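Putative Chlorite dismutase TA0507 (Thermoplasma acidophilum, PDB 3DTZ) is of uncharacterised function but belongs to the chlorite dismutase family, whose members generally bind heme and act as oxidoreductases. Local coordinates at residues 138-148 against 221-232. Residues are numbered along the deposited sequence; the frame is centred on the assembly and turned at random.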
loop_
_atom_site.group_PDB
_atom_site.type_symbol
_atom_site.label_atom_id
_atom_site.label_comp_id
_atom_site.label_asym_id
_atom_site.label_seq_id
_atom_site.Cartn_x
_atom_site.Cartn_y
_atom_site.Cartn_z
ATOM N N ARG D 138 -30.207 -11.361 -5.811
ATOM C CA ARG D 138 -29.939 -11.179 -4.397
ATOM C C ARG D 138 -28.478 -10.773 -4.119
ATOM O O ARG D 138 -28.213 -10.109 -3.122
ATOM C CB ARG D 138 -30.256 -12.469 -3.635
ATOM C CG ARG D 138 -29.738 -12.502 -2.177
ATOM C CD ARG D 138 -30.170 -13.775 -1.450
ATOM N NE ARG D 138 -31.582 -13.656 -1.091
ATOM C CZ ARG D 138 -32.087 -13.766 0.141
ATOM N NH1 ARG D 138 -31.328 -14.067 1.195
ATOM N NH2 ARG D 138 -33.395 -13.620 0.305
ATOM N N TYR D 139 -27.559 -11.185 -4.987
ATOM C CA TYR D 139 -26.133 -10.889 -4.801
ATOM C C TYR D 139 -25.524 -10.173 -6.007
ATOM O O TYR D 139 -26.050 -10.242 -7.125
ATOM C CB TYR D 139 -25.316 -12.166 -4.541
ATOM C CG TYR D 139 -25.830 -12.972 -3.396
ATOM C CD1 TYR D 139 -25.529 -12.613 -2.080
ATOM C CD2 TYR D 139 -26.640 -14.082 -3.624
ATOM C CE1 TYR D 139 -26.033 -13.367 -0.994
ATOM C CE2 TYR D 139 -27.123 -14.846 -2.579
ATOM C CZ TYR D 139 -26.828 -14.484 -1.273
ATOM O OH TYR D 139 -27.338 -15.251 -0.251
ATOM N N PHE D 140 -24.399 -9.516 -5.759
ATOM C CA PHE D 140 -23.711 -8.707 -6.763
ATOM C C PHE D 140 -22.217 -8.946 -6.572
ATOM O O PHE D 140 -21.731 -8.971 -5.426
ATOM C CB PHE D 140 -24.027 -7.244 -6.479
ATOM C CG PHE D 140 -23.412 -6.254 -7.438
ATOM C CD1 PHE D 140 -23.754 -6.242 -8.793
ATOM C CD2 PHE D 140 -22.533 -5.307 -6.974
ATOM C CE1 PHE D 140 -23.193 -5.306 -9.689
ATOM C CE2 PHE D 140 -21.997 -4.351 -7.857
ATOM C CZ PHE D 140 -22.334 -4.351 -9.201
ATOM N N VAL D 141 -21.500 -9.102 -7.680
ATOM C CA VAL D 141 -20.040 -9.240 -7.637
ATOM C C VAL D 141 -19.503 -8.218 -8.610
ATOM O O VAL D 141 -19.987 -8.128 -9.725
ATOM C CB VAL D 141 -19.565 -10.639 -8.093
ATOM C CG1 VAL D 141 -18.030 -10.707 -8.267
ATOM C CG2 VAL D 141 -20.062 -11.719 -7.120
ATOM N N ALA D 142 -18.490 -7.466 -8.191
ATOM C CA ALA D 142 -17.840 -6.525 -9.090
ATOM C C ALA D 142 -16.337 -6.632 -8.880
ATOM O O ALA D 142 -15.870 -6.725 -7.743
ATOM C CB ALA D 142 -18.298 -5.099 -8.796
ATOM N N TYR D 143 -15.575 -6.622 -9.956
ATOM C CA TYR D 143 -14.150 -6.381 -9.757
ATOM C C TYR D 143 -13.484 -5.803 -10.987
ATOM O O TYR D 143 -13.933 -6.079 -12.116
ATOM C CB TYR D 143 -13.428 -7.657 -9.322
ATOM C CG TYR D 143 -13.722 -8.844 -10.176
ATOM C CD1 TYR D 143 -14.842 -9.630 -9.910
ATOM C CD2 TYR D 143 -12.866 -9.220 -11.224
ATOM C CE1 TYR D 143 -15.130 -10.737 -10.660
ATOM C CE2 TYR D 143 -13.163 -10.353 -12.006
ATOM C CZ TYR D 143 -14.304 -11.095 -11.694
ATOM O OH TYR D 143 -14.667 -12.220 -12.410
ATOM N N PRO D 144 -12.386 -5.053 -10.763
ATOM C CA PRO D 144 -11.557 -4.644 -11.883
ATOM C C PRO D 144 -10.800 -5.828 -12.448
ATOM O O PRO D 144 -10.544 -6.801 -11.729
ATOM C CB PRO D 144 -10.571 -3.627 -11.281
ATOM C CG PRO D 144 -10.776 -3.589 -9.831
ATOM C CD PRO D 144 -11.846 -4.614 -9.459
HETATM N N MSE D 145 -10.437 -5.746 -13.725
HETATM C CA MSE D 145 -9.643 -6.784 -14.365
HETATM C C MSE D 145 -8.847 -6.130 -15.513
HETATM O O MSE D 145 -9.301 -5.156 -16.136
HETATM C CB MSE D 145 -10.546 -7.914 -14.881
HETATM C CG MSE D 145 -9.759 -9.052 -15.449
HETATM SE SE MSE D 145 -9.593 -8.890 -17.390
HETATM C CE MSE D 145 -11.372 -9.520 -17.710
ATOM N N SER D 146 -7.654 -6.644 -15.760
ATOM C CA SER D 146 -6.837 -6.166 -16.876
ATOM C C SER D 146 -6.191 -7.378 -17.541
ATOM O O SER D 146 -6.198 -8.500 -16.989
ATOM C CB SER D 146 -5.773 -5.168 -16.405
ATOM O OG SER D 146 -6.343 -3.971 -15.901
ATOM N N LYS D 147 -5.638 -7.162 -18.726
ATOM C CA LYS D 147 -4.908 -8.233 -19.420
ATOM C C LYS D 147 -3.480 -7.801 -19.703
ATOM O O LYS D 147 -3.200 -6.594 -19.744
ATOM C CB LYS D 147 -5.671 -8.630 -20.684
ATOM C CG LYS D 147 -6.965 -9.320 -20.330
ATOM C CD LYS D 147 -7.828 -9.686 -21.507
ATOM C CE LYS D 147 -9.092 -10.357 -21.003
ATOM N NZ LYS D 147 -9.654 -11.319 -22.000
ATOM N N THR D 148 -2.559 -8.769 -19.843
ATOM C CA THR D 148 -1.159 -8.442 -20.111
ATOM C C THR D 148 -1.020 -7.810 -21.503
ATOM O O THR D 148 -1.835 -8.083 -22.389
ATOM C CB THR D 148 -0.221 -9.685 -19.918
ATOM O OG1 THR D 148 -0.672 -10.763 -20.729
ATOM C CG2 THR D 148 -0.267 -10.154 -18.479
ATOM N N TRP D 221 -3.562 -14.708 -19.639
ATOM C CA TRP D 221 -3.336 -13.291 -19.890
ATOM C C TRP D 221 -4.070 -12.362 -18.917
ATOM O O TRP D 221 -3.924 -11.140 -19.016
ATOM C CB TRP D 221 -3.720 -12.921 -21.325
ATOM C CG TRP D 221 -2.877 -13.582 -22.384
ATOM C CD1 TRP D 221 -1.710 -13.121 -22.921
ATOM C CD2 TRP D 221 -3.168 -14.815 -23.042
ATOM N NE1 TRP D 221 -1.239 -14.011 -23.881
ATOM C CE2 TRP D 221 -2.127 -15.052 -23.977
ATOM C CE3 TRP D 221 -4.209 -15.746 -22.937
ATOM C CZ2 TRP D 221 -2.091 -16.191 -24.779
ATOM C CZ3 TRP D 221 -4.180 -16.865 -23.742
ATOM C CH2 TRP D 221 -3.131 -17.080 -24.655
ATOM N N ILE D 222 -4.847 -12.931 -17.999
ATOM C CA ILE D 222 -5.699 -12.134 -17.100
ATOM C C ILE D 222 -4.946 -11.779 -15.816
ATOM O O ILE D 222 -4.296 -12.652 -15.188
ATOM C CB ILE D 222 -7.027 -12.863 -16.795
ATOM C CG1 ILE D 222 -7.869 -12.919 -18.069
ATOM C CG2 ILE D 222 -7.778 -12.187 -15.609
ATOM C CD1 ILE D 222 -9.135 -13.780 -17.983
ATOM N N ILE D 223 -4.990 -10.497 -15.451
ATOM C CA ILE D 223 -4.370 -10.023 -14.208
ATOM C C ILE D 223 -5.269 -9.049 -13.398
ATOM O O ILE D 223 -6.339 -8.627 -13.861
ATOM C CB ILE D 223 -2.968 -9.359 -14.472
ATOM C CG1 ILE D 223 -3.076 -8.189 -15.450
ATOM C CG2 ILE D 223 -1.924 -10.403 -14.982
ATOM C CD1 ILE D 223 -1.787 -7.421 -15.650
ATOM N N LYS D 224 -4.793 -8.709 -12.192
ATOM C CA LYS D 224 -5.281 -7.591 -11.354
ATOM C C LYS D 224 -6.799 -7.554 -11.025
ATOM O O LYS D 224 -7.444 -6.474 -10.995
ATOM C CB LYS D 224 -4.735 -6.242 -11.885
ATOM C CG LYS D 224 -3.205 -6.199 -11.794
ATOM C CD LYS D 224 -2.617 -4.800 -11.893
ATOM C CE LYS D 224 -2.054 -4.523 -13.278
ATOM N NZ LYS D 224 -3.135 -4.233 -14.260
ATOM N N GLU D 225 -7.335 -8.734 -10.720
ATOM C CA GLU D 225 -8.734 -8.882 -10.281
ATOM C C GLU D 225 -8.843 -8.683 -8.754
ATOM O O GLU D 225 -9.246 -9.610 -8.026
ATOM C CB GLU D 225 -9.328 -10.247 -10.676
ATOM C CG GLU D 225 -9.398 -10.575 -12.191
ATOM C CD GLU D 225 -9.582 -12.076 -12.439
ATOM O OE1 GLU D 225 -8.814 -12.848 -11.829
ATOM O OE2 GLU D 225 -10.483 -12.487 -13.224
ATOM N N THR D 226 -8.463 -7.498 -8.284
ATOM C CA THR D 226 -8.684 -7.050 -6.879
ATOM C C THR D 226 -9.027 -5.556 -6.853
ATOM O O THR D 226 -8.521 -4.789 -7.697
ATOM C CB THR D 226 -7.482 -7.336 -5.906
ATOM O OG1 THR D 226 -6.290 -6.702 -6.382
ATOM C CG2 THR D 226 -7.221 -8.805 -5.781
ATOM N N PRO D 227 -9.906 -5.120 -5.913
ATOM C CA PRO D 227 -10.653 -5.939 -4.963
ATOM C C PRO D 227 -11.823 -6.618 -5.654
ATOM O O PRO D 227 -12.386 -6.036 -6.573
ATOM C CB PRO D 227 -11.220 -4.905 -3.982
ATOM C CG PRO D 227 -11.428 -3.645 -4.847
ATOM C CD PRO D 227 -10.193 -3.679 -5.745
ATOM N N ILE D 228 -12.200 -7.819 -5.200
ATOM C CA ILE D 228 -13.471 -8.389 -5.593
ATOM C C ILE D 228 -14.501 -8.015 -4.528
ATOM O O ILE D 228 -14.357 -8.377 -3.344
ATOM C CB ILE D 228 -13.390 -9.930 -5.788
ATOM C CG1 ILE D 228 -12.372 -10.265 -6.884
ATOM C CG2 ILE D 228 -14.786 -10.514 -6.102
ATOM C CD1 ILE D 228 -12.435 -11.736 -7.392
ATOM N N LEU D 229 -15.522 -7.273 -4.947
ATOM C CA LEU D 229 -16.600 -6.845 -4.062
ATOM C C LEU D 229 -17.753 -7.842 -4.164
ATOM O O LEU D 229 -18.143 -8.215 -5.257
ATOM C CB LEU D 229 -17.104 -5.468 -4.475
ATOM C CG LEU D 229 -16.066 -4.321 -4.497
ATOM C CD1 LEU D 229 -16.742 -3.025 -4.733
ATOM C CD2 LEU D 229 -15.306 -4.273 -3.197
ATOM N N LEU D 230 -18.259 -8.291 -3.019
ATOM C CA LEU D 230 -19.416 -9.198 -2.992
ATOM C C LEU D 230 -20.442 -8.548 -2.101
ATOM O O LEU D 230 -20.157 -8.269 -0.928
ATOM C CB LEU D 230 -19.014 -10.559 -2.405
ATOM C CG LEU D 230 -20.152 -11.554 -2.173
ATOM C CD1 LEU D 230 -20.788 -11.956 -3.510
ATOM C CD2 LEU D 230 -19.673 -12.794 -1.398
ATOM N N GLY D 231 -21.627 -8.316 -2.670
ATOM C CA GLY D 231 -22.700 -7.614 -1.995
ATOM C C GLY D 231 -24.004 -8.398 -1.928
ATOM O O GLY D 231 -24.260 -9.293 -2.750
ATOM N N ARG D 232 -24.814 -8.056 -0.924
ATOM C CA ARG D 232 -26.137 -8.648 -0.718
ATOM C C ARG D 232 -27.136 -7.501 -0.911
ATOM O O ARG D 232 -27.032 -6.462 -0.243
ATOM C CB ARG D 232 -26.228 -9.254 0.688
ATOM C CG ARG D 232 -27.683 -9.464 1.229
ATOM C CD ARG D 232 -28.419 -10.620 0.617
ATOM N NE ARG D 232 -29.768 -10.627 1.210
ATOM C CZ ARG D 232 -30.097 -11.165 2.388
ATOM N NH1 ARG D 232 -29.211 -11.841 3.118
ATOM N NH2 ARG D 232 -31.349 -11.056 2.822
HETATM O O HOH W 1 -7.007 -4.416 -13.129
#
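Arg138 and Arg232 lay their guanidinium groups flat against each other at one end of an antiparallel ribbon, with centres 4.0 Å apart and planes only 20° from parallel. NH1 of Arg138 sits over the centre of the other group, 3.4 Å from Arg232 CZ. Both chains leave with CG anti to the backbone N, and bends at chi3 of Arg138 and chi2 of Arg232 complete their side-by-side course. A salt bridge from Arg232 NH1 to Asp89 of a second subunit probably offsets part of the repulsion. A leucine in place of Arg232 would probably cost Arg138 its flat stacking partner and leave that aspartate without its mate across the subunit interface.

Strand 139-147 runs between strand 194-200 on one edge and strands 222-223 and 229-234 on the other, in the antiparallel sheet of this chlorite dismutase-family chain. Phe140 pairs with Gly231 and Ala142 with Leu229 in hydrogen-bonded pairs; Gly231 puts no side chain beside Phe140, whose ring stacks with Tyr70 and Trp82. On the other face, branching suits Val141 to two partners: CG2 meets Leu230 CD1 (3.7 Å) and CG1 meets Ile228 CG2 (3.9 Å).

Tyr143 has CG between backbone N and carbonyl carbon (chi1 50°), and this brings one face of its ring under Ile228 CD1 in a CH-pi contact, 4.3 Å from the centroid. Glu225 runs alongside the same ring, its carboxylate turned almost perpendicular and salt-bridged to Arg219.

Here residues 224-228 form a loop between two ladders, with Glu225 centring an inverse gamma turn and a cis peptide before Pro227, and the register slips by two. A water joins Ser146 OG (2.9 Å) to Lys224 O, and Glu193 N also hydrogen-bonds that hydroxyl. The ribbon thus combines two hydrogen-bonded ladders with apolar contacts among Val141, Leu230 and Ile228, while Arg232, with Arg138 stacked on it, ties one end to the neighbouring subunit through charge.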